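Local coordinates for protein mevalonate diphosphate decarboxylase (PDB 3LTO) that probably uses ATP to decarboxylate mevalonate 5-diphosphate to isopentenyl diphosphate, the building block for isoprenoid lipids, at residues I190-R193 with V194-L198; D227-S230 with I231-C235; S254-T257 with D258-H262; I136-Q139 with A140-S143; E71-K74 with R75-H79. All coordinates share one frame; numbering follows the deposited sequence.

Interaction 1: I190-R193 with V194-L198; sequences IPSR and VAHKL
Ile-190 touches helix 192-198 with a single methyl. Its CG2 reaches Val-194 CG1 at 3.6 Å, and the two side chains meet at about a right angle. The same methyl packs on Leu-198 CD1 at 3.9 Å. Ile-190 CG2 can do both because it lies anti to its own backbone N, while CG1 (chi1 -46°) swings to the other side. Pro-191 is the N-cap. Its O accepts the N-H of Ala-195 at 2.9 Å. Its ring lies alongside Val-194, pointing the same way.

A second group forms round His-196. Ser-192 O accepts the N-H of His-196 at 3.1 Å. The same oxygen sits over one face of the imidazole, displaced toward the rim, with Ser-192 O to His-196 CG at 3.3 Å. Ser-192 OG stands near the far end of the ring, 3.6 Å from His-196 CE1.

On the outer side Arg-193 and Lys-197 run side by side, with Arg-193 CD 4.1 Å from Lys-197 NZ. Outside the two segments, Arg-193 NH1 forms a salt bridge to a sulfate, probably from the crystallisation liquor. Arg-75 lies close to Arg-193, so this edge may suit an anion.

The second shell fixes the start of the helix. Tyr-255 OH donates to Ile-190 O, and Tyr-255 also packs on Ala-195. Phe-253 touches Ile-190 and Leu-198. Helix 192-198 thus lies against the loop before helix 258-274 on one side and approaches helix 71-87 through Arg-193.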
loop_
_atom_site.group_PDB
_atom_site.type_symbol
_atom_site.label_atom_id
_atom_site.label_comp_id
_atom_site.label_asym_id
_atom_site.label_seq_id
_atom_site.Cartn_x
_atom_site.Cartn_y
_atom_site.Cartn_z
ATOM N N ILE A 190 -14.169 28.660 4.035
ATOM C CA ILE A 190 -13.872 27.566 3.116
ATOM C C ILE A 190 -13.777 26.209 3.815
ATOM O O ILE A 190 -12.973 26.028 4.725
ATOM C CB ILE A 190 -12.530 27.791 2.396
ATOM C CG1 ILE A 190 -12.434 29.229 1.877
ATOM C CG2 ILE A 190 -12.379 26.780 1.263
ATOM C CD1 ILE A 190 -13.383 29.562 0.772
ATOM N N PRO A 191 -14.597 25.234 3.386
ATOM C CA PRO A 191 -14.583 23.894 3.985
ATOM C C PRO A 191 -13.251 23.176 3.765
ATOM O O PRO A 191 -12.564 23.400 2.767
ATOM C CB PRO A 191 -15.735 23.183 3.274
ATOM C CG PRO A 191 -16.676 24.295 2.970
ATOM C CD PRO A 191 -15.748 25.380 2.478
ATOM N N SER A 192 -12.901 22.315 4.710
ATOM C CA SER A 192 -11.667 21.548 4.653
ATOM C C SER A 192 -11.491 20.897 3.283
ATOM O O SER A 192 -10.429 20.987 2.668
ATOM C CB SER A 192 -11.686 20.476 5.743
ATOM O OG SER A 192 -10.502 19.708 5.718
ATOM N N ARG A 193 -12.553 20.245 2.822
ATOM C CA ARG A 193 -12.588 19.563 1.533
ATOM C C ARG A 193 -12.201 20.488 0.373
ATOM O O ARG A 193 -11.365 20.141 -0.458
ATOM C CB ARG A 193 -14.003 19.000 1.321
ATOM C CG ARG A 193 -14.295 18.417 -0.048
ATOM C CD ARG A 193 -13.638 17.071 -0.237
ATOM N NE ARG A 193 -13.894 16.174 0.884
ATOM C CZ ARG A 193 -13.575 14.885 0.886
ATOM N NH1 ARG A 193 -12.998 14.345 -0.181
ATOM N NH2 ARG A 193 -13.811 14.142 1.958
ATOM N N VAL A 194 -12.819 21.662 0.320
ATOM C CA VAL A 194 -12.546 22.632 -0.732
ATOM C C VAL A 194 -11.148 23.234 -0.625
ATOM O O VAL A 194 -10.481 23.452 -1.636
ATOM C CB VAL A 194 -13.594 23.773 -0.721
ATOM C CG1 VAL A 194 -13.164 24.894 -1.667
ATOM C CG2 VAL A 194 -14.950 23.232 -1.153
ATOM N N ALA A 195 -10.705 23.502 0.602
ATOM C CA ALA A 195 -9.380 24.080 0.823
ATOM C C ALA A 195 -8.318 23.164 0.225
ATOM O O ALA A 195 -7.331 23.625 -0.348
ATOM C CB ALA A 195 -9.129 24.263 2.324
ATOM N N HIS A 196 -8.529 21.862 0.372
ATOM C CA HIS A 196 -7.597 20.866 -0.149
ATOM C C HIS A 196 -7.504 20.958 -1.668
ATOM O O HIS A 196 -6.491 20.589 -2.258
ATOM C CB HIS A 196 -8.050 19.466 0.262
ATOM C CG HIS A 196 -7.891 19.181 1.722
ATOM N ND1 HIS A 196 -8.442 18.071 2.325
ATOM C CD2 HIS A 196 -7.221 19.844 2.695
ATOM C CE1 HIS A 196 -8.119 18.061 3.606
ATOM N NE2 HIS A 196 -7.378 19.126 3.856
ATOM N N LYS A 197 -8.571 21.447 -2.294
ATOM C CA LYS A 197 -8.605 21.607 -3.742
ATOM C C LYS A 197 -7.913 22.908 -4.146
ATOM O O LYS A 197 -7.080 22.932 -5.050
ATOM C CB LYS A 197 -10.051 21.656 -4.245
ATOM C CG LYS A 197 -10.873 20.388 -4.056
ATOM C CD LYS A 197 -10.383 19.248 -4.949
ATOM C CE LYS A 197 -11.514 18.260 -5.268
ATOM N NZ LYS A 197 -12.186 17.706 -4.051
ATOM N N LEU A 198 -8.259 23.992 -3.461
ATOM C CA LEU A 198 -7.702 25.301 -3.775
ATOM C C LEU A 198 -6.183 25.407 -3.702
ATOM O O LEU A 198 -5.573 26.128 -4.493
ATOM C CB LEU A 198 -8.336 26.363 -2.874
ATOM C CG LEU A 198 -9.849 26.531 -3.035
ATOM C CD1 LEU A 198 -10.374 27.534 -2.019
ATOM C CD2 LEU A 198 -10.162 26.992 -4.448
#

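Interaction 2: D227-S230 with I231-C235; sequences DWTS and IYQIC
Trp-228 holds CG anti to its backbone N (chi1 -166°), while Ile-231 runs CG1 out straight to CD1 with chi2 at 180°. In these conformations Trp-228 CE3 meets Ile-231 CD1 at 4.0 Å. The methyl approaches the indole obliquely. On a different side of the helix Thr-229 lies beside Gln-233, pointing the same way, with Thr-229 CG2 4.1 Å from Gln-233 CD.

Asp-227 is the N-cap. Both oxygens of its carboxylate are used. Asp-227 OD1 accepts from Ser-230 N at 3.2 Å, and Asp-227 OD2 accepts from Ser-230 OG at 2.8 Å. Each donor comes from above the carboxylate plane. The two bonds fix the rotation of the carboxylate and tie it to the first turn, where the helix dipole would probably help to stabilise its negative charge. Asp-227 O also accepts Ile-231 N at 3.1 Å. Backbone bonds from Tyr-232 N to Trp-228 O and from Gln-233 N to Thr-229 O continue the helix.

The start of helix 228-247 is set deep on its inner side. Trp-228 NE1 donates to Gly-277 O, and its ring meets Tyr-173 edge-to-face and Arg-293 by cation-pi. Ile-231 and Ile-234 pack on helix 208-224, Tyr-232 stacks with Trp-271 of helix 258-274, and Trp-228, Ile-231 and Cys-235 touch strand 279-281.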
loop_
_atom_site.group_PDB
_atom_site.type_symbol
_atom_site.label_atom_id
_atom_site.label_comp_id
_atom_site.label_asym_id
_atom_site.label_seq_id
_atom_site.Cartn_x
_atom_site.Cartn_y
_atom_site.Cartn_z
ATOM N N ASP A 227 12.371 13.609 22.307
ATOM C CA ASP A 227 12.731 15.014 22.155
ATOM C C ASP A 227 11.475 15.845 21.864
ATOM O O ASP A 227 11.195 16.197 20.714
ATOM C CB ASP A 227 13.743 15.154 21.018
ATOM C CG ASP A 227 14.269 16.563 20.870
ATOM O OD1 ASP A 227 13.776 17.473 21.566
ATOM O OD2 ASP A 227 15.179 16.766 20.044
ATOM N N TRP A 228 10.734 16.158 22.925
ATOM C CA TRP A 228 9.486 16.918 22.837
ATOM C C TRP A 228 9.638 18.295 22.192
ATOM O O TRP A 228 8.744 18.757 21.471
ATOM C CB TRP A 228 8.884 17.060 24.239
ATOM C CG TRP A 228 7.454 17.517 24.281
ATOM C CD1 TRP A 228 6.994 18.735 24.696
ATOM C CD2 TRP A 228 6.296 16.740 23.959
ATOM N NE1 TRP A 228 5.622 18.761 24.658
ATOM C CE2 TRP A 228 5.166 17.552 24.207
ATOM C CE3 TRP A 228 6.102 15.437 23.484
ATOM C CZ2 TRP A 228 3.854 17.101 23.997
ATOM C CZ3 TRP A 228 4.795 14.987 23.275
ATOM C CH2 TRP A 228 3.690 15.820 23.532
ATOM N N THR A 229 10.766 18.947 22.455
ATOM C CA THR A 229 11.036 20.262 21.897
ATOM C C THR A 229 11.078 20.189 20.364
ATOM O O THR A 229 10.562 21.082 19.677
ATOM C CB THR A 229 12.383 20.825 22.432
ATOM O OG1 THR A 229 12.333 20.918 23.862
ATOM C CG2 THR A 229 12.646 22.204 21.868
ATOM N N SER A 230 11.686 19.130 19.828
ATOM C CA SER A 230 11.760 18.965 18.375
ATOM C C SER A 230 10.407 18.573 17.777
ATOM O O SER A 230 10.094 18.947 16.642
ATOM C CB SER A 230 12.802 17.913 17.990
ATOM O OG SER A 230 14.113 18.440 18.074
ATOM N N ILE A 231 9.616 17.808 18.527
ATOM C CA ILE A 231 8.293 17.406 18.057
ATOM C C ILE A 231 7.495 18.705 17.896
ATOM O O ILE A 231 6.857 18.939 16.861
ATOM C CB ILE A 231 7.594 16.455 19.072
ATOM C CG1 ILE A 231 8.369 15.137 19.147
ATOM C CG2 ILE A 231 6.143 16.189 18.652
ATOM C CD1 ILE A 231 7.796 14.117 20.109
ATOM N N TYR A 232 7.562 19.554 18.916
ATOM C CA TYR A 232 6.876 20.847 18.891
ATOM C C TYR A 232 7.267 21.666 17.651
ATOM O O TYR A 232 6.405 22.065 16.874
ATOM C CB TYR A 232 7.221 21.624 20.164
ATOM C CG TYR A 232 7.099 23.132 20.071
ATOM C CD1 TYR A 232 5.869 23.749 19.848
ATOM C CD2 TYR A 232 8.217 23.946 20.253
ATOM C CE1 TYR A 232 5.753 25.131 19.813
ATOM C CE2 TYR A 232 8.114 25.338 20.222
ATOM C CZ TYR A 232 6.880 25.923 20.003
ATOM O OH TYR A 232 6.770 27.297 19.997
ATOM N N GLN A 233 8.565 21.891 17.466
ATOM C CA GLN A 233 9.067 22.674 16.340
ATOM C C GLN A 233 8.688 22.096 14.979
ATOM O O GLN A 233 8.226 22.816 14.092
ATOM C CB GLN A 233 10.588 22.811 16.451
ATOM C CG GLN A 233 11.033 23.352 17.804
ATOM C CD GLN A 233 12.541 23.419 17.957
ATOM O OE1 GLN A 233 13.252 22.472 17.624
ATOM N NE2 GLN A 233 13.033 24.536 18.481
ATOM N N ILE A 234 8.883 20.797 14.810
ATOM C CA ILE A 234 8.540 20.147 13.555
ATOM C C ILE A 234 7.043 20.284 13.270
ATOM O O ILE A 234 6.649 20.686 12.177
ATOM C CB ILE A 234 8.911 18.650 13.588
ATOM C CG1 ILE A 234 10.414 18.490 13.841
ATOM C CG2 ILE A 234 8.536 17.990 12.268
ATOM C CD1 ILE A 234 10.822 17.067 14.145
ATOM N N CYS A 235 6.205 19.950 14.246
ATOM C CA CYS A 235 4.765 20.054 14.036
ATOM C C CYS A 235 4.366 21.490 13.738
ATOM O O CYS A 235 3.421 21.738 12.985
ATOM C CB CYS A 235 4.001 19.528 15.255
ATOM S SG CYS A 235 4.121 17.727 15.475
#

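Interaction 3: S254-T257 with D258-H262; sequences SYIT and DNTLH
Thr-257 and Thr-260 form a capping box at the start of helix 258-274. Thr-257 N donates to Thr-260 OG1 at 3.0 Å with an N-H...O angle of 163°. Thr-257 OG1 takes a weak bond from Asn-259 N, also at 3.0 Å. The chi1 of Thr-257, 69°, puts OG1 in the crowded position between N and C, within reach of Asn-259 N. Thr-257 O then starts the regular pattern, accepting Leu-261 N at 2.9 Å.

Thr-260 OG1 is gripped twice: it accepts from Thr-257 N and donates to a water 2.6 Å away. That water donates in turn to Tyr-255 O at 2.7 Å, so the loop and the helix are joined through it.

Packing completes the cap. Ile-256 CG2 meets Leu-261 CD2 at 3.7 Å, with the side chains at about a right angle. This pairing of the residue before the cap with the fourth of the helix is a hydrophobic staple.

The loop comes from helix 228-247, whose Phe-246 meets Tyr-255 edge-to-face. The phenol of Tyr-255 reaches toward helix 192-198, and Thr-260 touches Ile-183, just after strand 177-182.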
loop_
_atom_site.group_PDB
_atom_site.type_symbol
_atom_site.label_atom_id
_atom_site.label_comp_id
_atom_site.label_asym_id
_atom_site.label_seq_id
_atom_site.Cartn_x
_atom_site.Cartn_y
_atom_site.Cartn_z
ATOM N N SER A 254 -7.401 32.635 4.393
ATOM C CA SER A 254 -6.700 32.213 5.590
ATOM C C SER A 254 -7.626 31.960 6.766
ATOM O O SER A 254 -8.569 32.718 6.992
ATOM C CB SER A 254 -5.667 33.277 5.969
ATOM O OG SER A 254 -5.034 32.971 7.196
ATOM N N TYR A 255 -7.354 30.884 7.504
ATOM C CA TYR A 255 -8.133 30.546 8.689
ATOM C C TYR A 255 -7.470 31.248 9.854
ATOM O O TYR A 255 -8.102 31.546 10.867
ATOM C CB TYR A 255 -8.112 29.040 8.946
ATOM C CG TYR A 255 -8.721 28.235 7.830
ATOM C CD1 TYR A 255 -10.100 28.238 7.617
ATOM C CD2 TYR A 255 -7.920 27.475 6.983
ATOM C CE1 TYR A 255 -10.665 27.501 6.590
ATOM C CE2 TYR A 255 -8.473 26.735 5.952
ATOM C CZ TYR A 255 -9.844 26.751 5.762
ATOM O OH TYR A 255 -10.384 26.019 4.746
ATOM N N ILE A 256 -6.175 31.500 9.699
ATOM C CA ILE A 256 -5.407 32.174 10.728
ATOM C C ILE A 256 -5.706 33.665 10.624
ATOM O O ILE A 256 -5.801 34.210 9.531
ATOM C CB ILE A 256 -3.890 31.927 10.536
ATOM C CG1 ILE A 256 -3.558 30.470 10.875
ATOM C CG2 ILE A 256 -3.070 32.912 11.394
ATOM C CD1 ILE A 256 -2.176 30.028 10.400
ATOM N N THR A 257 -5.888 34.310 11.766
ATOM C CA THR A 257 -6.157 35.739 11.799
ATOM C C THR A 257 -5.240 36.345 12.840
ATOM O O THR A 257 -4.459 35.634 13.473
ATOM C CB THR A 257 -7.595 36.051 12.243
ATOM O OG1 THR A 257 -7.732 35.717 13.632
ATOM C CG2 THR A 257 -8.604 35.262 11.413
ATOM N N ASP A 258 -5.356 37.657 13.029
ATOM C CA ASP A 258 -4.551 38.354 14.017
ATOM C C ASP A 258 -4.848 37.763 15.391
ATOM O O ASP A 258 -3.972 37.686 16.251
ATOM C CB ASP A 258 -4.861 39.857 13.993
ATOM C CG ASP A 258 -6.331 40.159 14.228
ATOM O OD1 ASP A 258 -7.191 39.401 13.731
ATOM O OD2 ASP A 258 -6.625 41.170 14.903
ATOM N N ASN A 259 -6.085 37.326 15.594
ATOM C CA ASN A 259 -6.446 36.738 16.875
ATOM C C ASN A 259 -5.645 35.445 17.068
ATOM O O ASN A 259 -5.076 35.200 18.137
ATOM C CB ASN A 259 -7.948 36.470 16.923
ATOM C CG ASN A 259 -8.413 36.021 18.292
ATOM O OD1 ASN A 259 -7.892 36.466 19.309
ATOM N ND2 ASN A 259 -9.408 35.146 18.324
ATOM N N THR A 260 -5.581 34.635 16.020
ATOM C CA THR A 260 -4.842 33.381 16.059
ATOM C C THR A 260 -3.365 33.647 16.318
ATOM O O THR A 260 -2.744 32.998 17.161
ATOM C CB THR A 260 -4.953 32.629 14.722
ATOM O OG1 THR A 260 -6.298 32.721 14.234
ATOM C CG2 THR A 260 -4.575 31.156 14.904
ATOM N N LEU A 261 -2.807 34.607 15.589
ATOM C CA LEU A 261 -1.396 34.946 15.731
ATOM C C LEU A 261 -1.036 35.387 17.148
ATOM O O LEU A 261 0.052 35.098 17.640
ATOM C CB LEU A 261 -1.015 36.037 14.720
ATOM C CG LEU A 261 -1.155 35.635 13.244
ATOM C CD1 LEU A 261 -0.915 36.834 12.352
ATOM C CD2 LEU A 261 -0.156 34.510 12.917
ATOM N N HIS A 262 -1.956 36.074 17.807
ATOM C CA HIS A 262 -1.708 36.525 19.164
ATOM C C HIS A 262 -1.453 35.322 20.056
ATOM O O HIS A 262 -0.451 35.275 20.762
ATOM C CB HIS A 262 -2.906 37.327 19.696
ATOM C CG HIS A 262 -3.159 38.597 18.942
ATOM N ND1 HIS A 262 -4.390 39.216 18.914
ATOM C CD2 HIS A 262 -2.333 39.365 18.190
ATOM C CE1 HIS A 262 -4.312 40.311 18.177
ATOM N NE2 HIS A 262 -3.075 40.423 17.726
HETATM O O HOH W 1 -7.301 30.500 13.237
HETATM O O HOH W 2 -10.385 35.307 14.968
#

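Interaction 4: I136-Q139 with A140-S143; sequences IDEQ and AQLS
Residues 136-143 make up almost all of the short helix 136-144 of the N-terminal domain; Glu-138 and Gln-141 carry its side-chain contact. They lie side by side and point the same way, with their carboxylate and amide planes 67° apart. Gln-141 OE1 comes to 3.7 Å from Glu-138 CB, so the amide rests on the aliphatic part of the glutamate. Gln-141 CG lies between N and the carbonyl carbon (chi1 82°), which turns the chain back over the preceding turn. Gln-141 CD sits 3.4 Å from Glu-138 CA. The fine placement of this glutamine chain is doubtful, because Gln-141 CG is modelled too close to Glu-138 O.

The backbone follows the usual i to i+4 pattern. Ala-140 N donates to Ile-136 O at 2.9 Å, and Gln-141 N to Asp-137 O at 3.1 Å. Ser-143 N to Gln-139 O is the shortest of the set at 2.8 Å.

The polar ends are used elsewhere. Glu-138 OE1 accepts Ser-135 N, just ahead of the helix. Asp-137 OD1 bonds Tyr-155 OH. Ser-143 OG bonds Ser-150 OG.

Asp-137 and Gln-141 are exposed, as is Ile-136 at the start of the helix. Ala-140, Gln-139, Leu-142 and Ser-143 are buried. Ala-140, Gln-139 and Ser-143 touch Phe-154 in a loop, and Gln-139 also lies on Lys-119 and Ser-122 of helix 110-129. Leu-142 packs on Leu-83 and Tyr-86 of helix 71-87.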
loop_
_atom_site.group_PDB
_atom_site.type_symbol
_atom_site.label_atom_id
_atom_site.label_comp_id
_atom_site.label_asym_id
_atom_site.label_seq_id
_atom_site.Cartn_x
_atom_site.Cartn_y
_atom_site.Cartn_z
ATOM N N ILE A 136 -10.063 -5.338 10.591
ATOM C CA ILE A 136 -9.872 -3.924 10.862
ATOM C C ILE A 136 -9.229 -3.258 9.648
ATOM O O ILE A 136 -9.674 -2.203 9.203
ATOM C CB ILE A 136 -8.949 -3.708 12.075
ATOM C CG1 ILE A 136 -9.540 -4.385 13.311
ATOM C CG2 ILE A 136 -8.744 -2.208 12.316
ATOM C CD1 ILE A 136 -10.886 -3.846 13.725
ATOM N N ASP A 137 -8.184 -3.883 9.113
ATOM C CA ASP A 137 -7.474 -3.335 7.965
ATOM C C ASP A 137 -8.360 -3.199 6.739
ATOM O O ASP A 137 -8.246 -2.235 5.985
ATOM C CB ASP A 137 -6.251 -4.197 7.628
ATOM C CG ASP A 137 -5.213 -4.206 8.744
ATOM O OD1 ASP A 137 -5.354 -3.421 9.708
ATOM O OD2 ASP A 137 -4.250 -4.997 8.654
ATOM N N GLU A 138 -9.243 -4.164 6.529
ATOM C CA GLU A 138 -10.128 -4.096 5.380
ATOM C C GLU A 138 -11.130 -2.974 5.582
ATOM O O GLU A 138 -11.509 -2.289 4.641
ATOM C CB GLU A 138 -10.866 -5.417 5.205
ATOM C CG GLU A 138 -9.934 -6.581 4.957
ATOM C CD GLU A 138 -10.673 -7.877 4.706
ATOM O OE1 GLU A 138 -11.350 -8.379 5.636
ATOM O OE2 GLU A 138 -10.571 -8.385 3.568
ATOM N N GLN A 139 -11.560 -2.790 6.821
ATOM C CA GLN A 139 -12.529 -1.750 7.122
ATOM C C GLN A 139 -11.923 -0.367 6.927
ATOM O O GLN A 139 -12.582 0.540 6.432
ATOM C CB GLN A 139 -13.043 -1.913 8.554
ATOM C CG GLN A 139 -14.209 -2.861 8.649
ATOM C CD GLN A 139 -14.677 -3.059 10.066
ATOM O OE1 GLN A 139 -14.388 -4.083 10.684
ATOM N NE2 GLN A 139 -15.393 -2.073 10.599
ATOM N N ALA A 140 -10.663 -0.221 7.321
ATOM C CA ALA A 140 -9.963 1.046 7.184
ATOM C C ALA A 140 -9.810 1.386 5.713
ATOM O O ALA A 140 -10.024 2.532 5.320
ATOM C CB ALA A 140 -8.582 0.968 7.849
ATOM N N GLN A 141 -9.445 0.384 4.910
ATOM C CA GLN A 141 -9.247 0.569 3.473
ATOM C C GLN A 141 -10.559 1.052 2.861
ATOM O O GLN A 141 -10.572 1.959 2.030
ATOM C CB GLN A 141 -8.808 -0.752 2.801
ATOM C CG GLN A 141 -9.973 -1.707 2.486
ATOM C CD GLN A 141 -9.567 -3.140 2.118
ATOM O OE1 GLN A 141 -10.434 -3.986 1.855
ATOM N NE2 GLN A 141 -8.258 -3.418 2.100
ATOM N N LEU A 142 -11.664 0.446 3.290
ATOM C CA LEU A 142 -12.988 0.810 2.792
ATOM C C LEU A 142 -13.329 2.236 3.213
ATOM O O LEU A 142 -13.705 3.071 2.384
ATOM C CB LEU A 142 -14.052 -0.148 3.347
ATOM C CG LEU A 142 -14.104 -1.575 2.792
ATOM C CD1 LEU A 142 -15.141 -2.383 3.558
ATOM C CD2 LEU A 142 -14.457 -1.531 1.308
ATOM N N SER A 143 -13.183 2.510 4.508
ATOM C CA SER A 143 -13.484 3.829 5.043
ATOM C C SER A 143 -12.649 4.874 4.310
ATOM O O SER A 143 -13.087 5.998 4.086
ATOM C CB SER A 143 -13.182 3.857 6.546
ATOM O OG SER A 143 -13.796 4.968 7.171
#

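Interaction 5: E71-K74 with R75-H79; sequences EAQK and RFIDH. With SO4 (sulfate ion), chain E.
The side chains of Glu-71 and Arg-75 lie side by side, carboxylate and guanidinium planes 35° apart. The flat groups do not touch; Glu-71 OE2 lies 3.9 Å from the aliphatic Arg-75 CG. Phe-76 is turned inward, its ring edge-to-face with Phe-114 and near Trp-55. This is the first part of helix 71-87, the helix of a beta-alpha-beta crossover between parallel strands 54-55 and 93-99.

Lys-74 NZ forms a salt bridge with Glu-71 OE2 at 3.1 Å, met on the syn side of the carboxylate, 29° out of its plane. The lysine nitrogen also lies over the chain of Arg-75, 3.4 Å from Arg-75 CD. Arg-75 NH2 bonds Gly-146 O. On another side, Gln-73 CG packs against Ile-77 CD1 at 3.7 Å. Backbone bonds such as Ile-77 N to Gln-73 O, at 3.0 Å, hold the turns together.

Asp-78 is 4.4 Å from Lys-74 NZ at its OD2, beyond a salt bridge. A water spans the gap, donating to Asp-78 OD2 and accepting from Lys-74 NZ. At the N-terminal end of the helix a sulfate, probably from the crystallisation liquor, takes the N-H of Glu-71 on its O4 at 3.1 Å.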
loop_
_atom_site.group_PDB
_atom_site.type_symbol
_atom_site.label_atom_id
_atom_site.label_comp_id
_atom_site.label_asym_id
_atom_site.label_seq_id
_atom_site.Cartn_x
_atom_site.Cartn_y
_atom_site.Cartn_z
ATOM N N GLU A 71 -23.528 18.576 -0.071
ATOM C CA GLU A 71 -22.233 17.943 -0.257
ATOM C C GLU A 71 -21.879 16.900 0.796
ATOM O O GLU A 71 -21.426 15.804 0.458
ATOM C CB GLU A 71 -21.140 19.008 -0.321
ATOM C CG GLU A 71 -19.831 18.506 -0.901
ATOM C CD GLU A 71 -20.024 17.814 -2.238
ATOM O OE1 GLU A 71 -20.803 18.323 -3.077
ATOM O OE2 GLU A 71 -19.386 16.766 -2.451
ATOM N N ALA A 72 -22.081 17.236 2.066
ATOM C CA ALA A 72 -21.775 16.314 3.158
ATOM C C ALA A 72 -22.669 15.089 3.093
ATOM O O ALA A 72 -22.218 13.956 3.271
ATOM C CB ALA A 72 -21.962 17.005 4.502
ATOM N N GLN A 73 -23.945 15.327 2.836
ATOM C CA GLN A 73 -24.909 14.246 2.760
ATOM C C GLN A 73 -24.594 13.323 1.589
ATOM O O GLN A 73 -24.631 12.107 1.724
ATOM C CB GLN A 73 -26.312 14.830 2.624
ATOM C CG GLN A 73 -27.416 13.805 2.561
ATOM C CD GLN A 73 -28.779 14.440 2.681
ATOM O OE1 GLN A 73 -28.969 15.601 2.316
ATOM N NE2 GLN A 73 -29.740 13.685 3.182
ATOM N N LYS A 74 -24.273 13.911 0.444
ATOM C CA LYS A 74 -23.947 13.140 -0.746
ATOM C C LYS A 74 -22.798 12.165 -0.496
ATOM O O LYS A 74 -22.890 10.984 -0.838
ATOM C CB LYS A 74 -23.570 14.077 -1.889
ATOM C CG LYS A 74 -22.938 13.371 -3.058
ATOM C CD LYS A 74 -22.351 14.365 -4.033
ATOM C CE LYS A 74 -21.073 13.843 -4.642
ATOM N NZ LYS A 74 -19.966 13.940 -3.659
ATOM N N ARG A 75 -21.722 12.671 0.098
ATOM C CA ARG A 75 -20.550 11.855 0.393
ATOM C C ARG A 75 -20.863 10.738 1.379
ATOM O O ARG A 75 -20.434 9.604 1.196
ATOM C CB ARG A 75 -19.432 12.726 0.978
ATOM C CG ARG A 75 -18.937 13.836 0.068
ATOM C CD ARG A 75 -17.980 13.306 -0.981
ATOM N NE ARG A 75 -16.782 12.718 -0.383
ATOM C CZ ARG A 75 -15.774 12.205 -1.086
ATOM N NH1 ARG A 75 -15.815 12.209 -2.414
ATOM N NH2 ARG A 75 -14.724 11.688 -0.462
ATOM N N PHE A 76 -21.613 11.067 2.428
ATOM C CA PHE A 76 -21.945 10.098 3.468
ATOM C C PHE A 76 -22.823 8.956 2.960
ATOM O O PHE A 76 -22.566 7.794 3.259
ATOM C CB PHE A 76 -22.623 10.811 4.651
ATOM C CG PHE A 76 -22.285 10.213 6.001
ATOM C CD1 PHE A 76 -20.955 10.045 6.390
ATOM C CD2 PHE A 76 -23.293 9.838 6.887
ATOM C CE1 PHE A 76 -20.634 9.512 7.641
ATOM C CE2 PHE A 76 -22.984 9.306 8.135
ATOM C CZ PHE A 76 -21.650 9.143 8.514
ATOM N N ILE A 77 -23.859 9.295 2.196
ATOM C CA ILE A 77 -24.755 8.295 1.644
ATOM C C ILE A 77 -24.006 7.455 0.598
ATOM O O ILE A 77 -24.082 6.221 0.609
ATOM C CB ILE A 77 -26.017 8.976 1.050
ATOM C CG1 ILE A 77 -26.921 9.437 2.204
ATOM C CG2 ILE A 77 -26.768 8.023 0.122
ATOM C CD1 ILE A 77 -28.156 10.234 1.783
ATOM N N ASP A 78 -23.264 8.109 -0.291
ATOM C CA ASP A 78 -22.499 7.365 -1.293
ATOM C C ASP A 78 -21.603 6.323 -0.612
ATOM O O ASP A 78 -21.395 5.232 -1.144
ATOM C CB ASP A 78 -21.611 8.296 -2.126
ATOM C CG ASP A 78 -22.376 9.022 -3.206
ATOM O OD1 ASP A 78 -23.528 8.626 -3.491
ATOM O OD2 ASP A 78 -21.815 9.981 -3.780
ATOM N N HIS A 79 -21.065 6.657 0.560
ATOM C CA HIS A 79 -20.198 5.715 1.251
ATOM C C HIS A 79 -20.991 4.502 1.715
ATOM O O HIS A 79 -20.475 3.385 1.710
ATOM C CB HIS A 79 -19.501 6.372 2.447
ATOM C CG HIS A 79 -18.472 5.496 3.092
ATOM N ND1 HIS A 79 -17.363 5.036 2.417
ATOM C CD2 HIS A 79 -18.400 4.969 4.336
ATOM C CE1 HIS A 79 -16.652 4.261 3.216
ATOM N NE2 HIS A 79 -17.260 4.203 4.388
HETATM S S SO4 E . -23.262 22.412 0.849
HETATM O O1 SO4 E . -22.823 21.560 1.942
HETATM O O2 SO4 E . -24.594 22.969 1.154
HETATM O O3 SO4 E . -22.293 23.519 0.666
HETATM O O4 SO4 E . -23.343 21.612 -0.377
HETATM O O HOH W 3 -19.301 10.934 -2.971
#

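Each contact lies within one continuous run of chain, so none closes a long loop and none nests or crosses. In order they are interactions 5, 4, 1, 2 and 3. Interactions 5 and 4 belong to the N-terminal domain and touch where His-79 CE1 packs on Leu-142 O and Ser-143 CA. The chain then passes into the C-terminal domain. Interaction 1 lies there, at the start of helix 192-198, and approaches interaction 5 through Arg-193 and Arg-75. Interactions 2 and 3 mark the starts of two successive helices, 228-247 and 258-274; the centres of the two interactions lie about 22 Å apart. Interaction 3 returns to interaction 1 through Tyr-255.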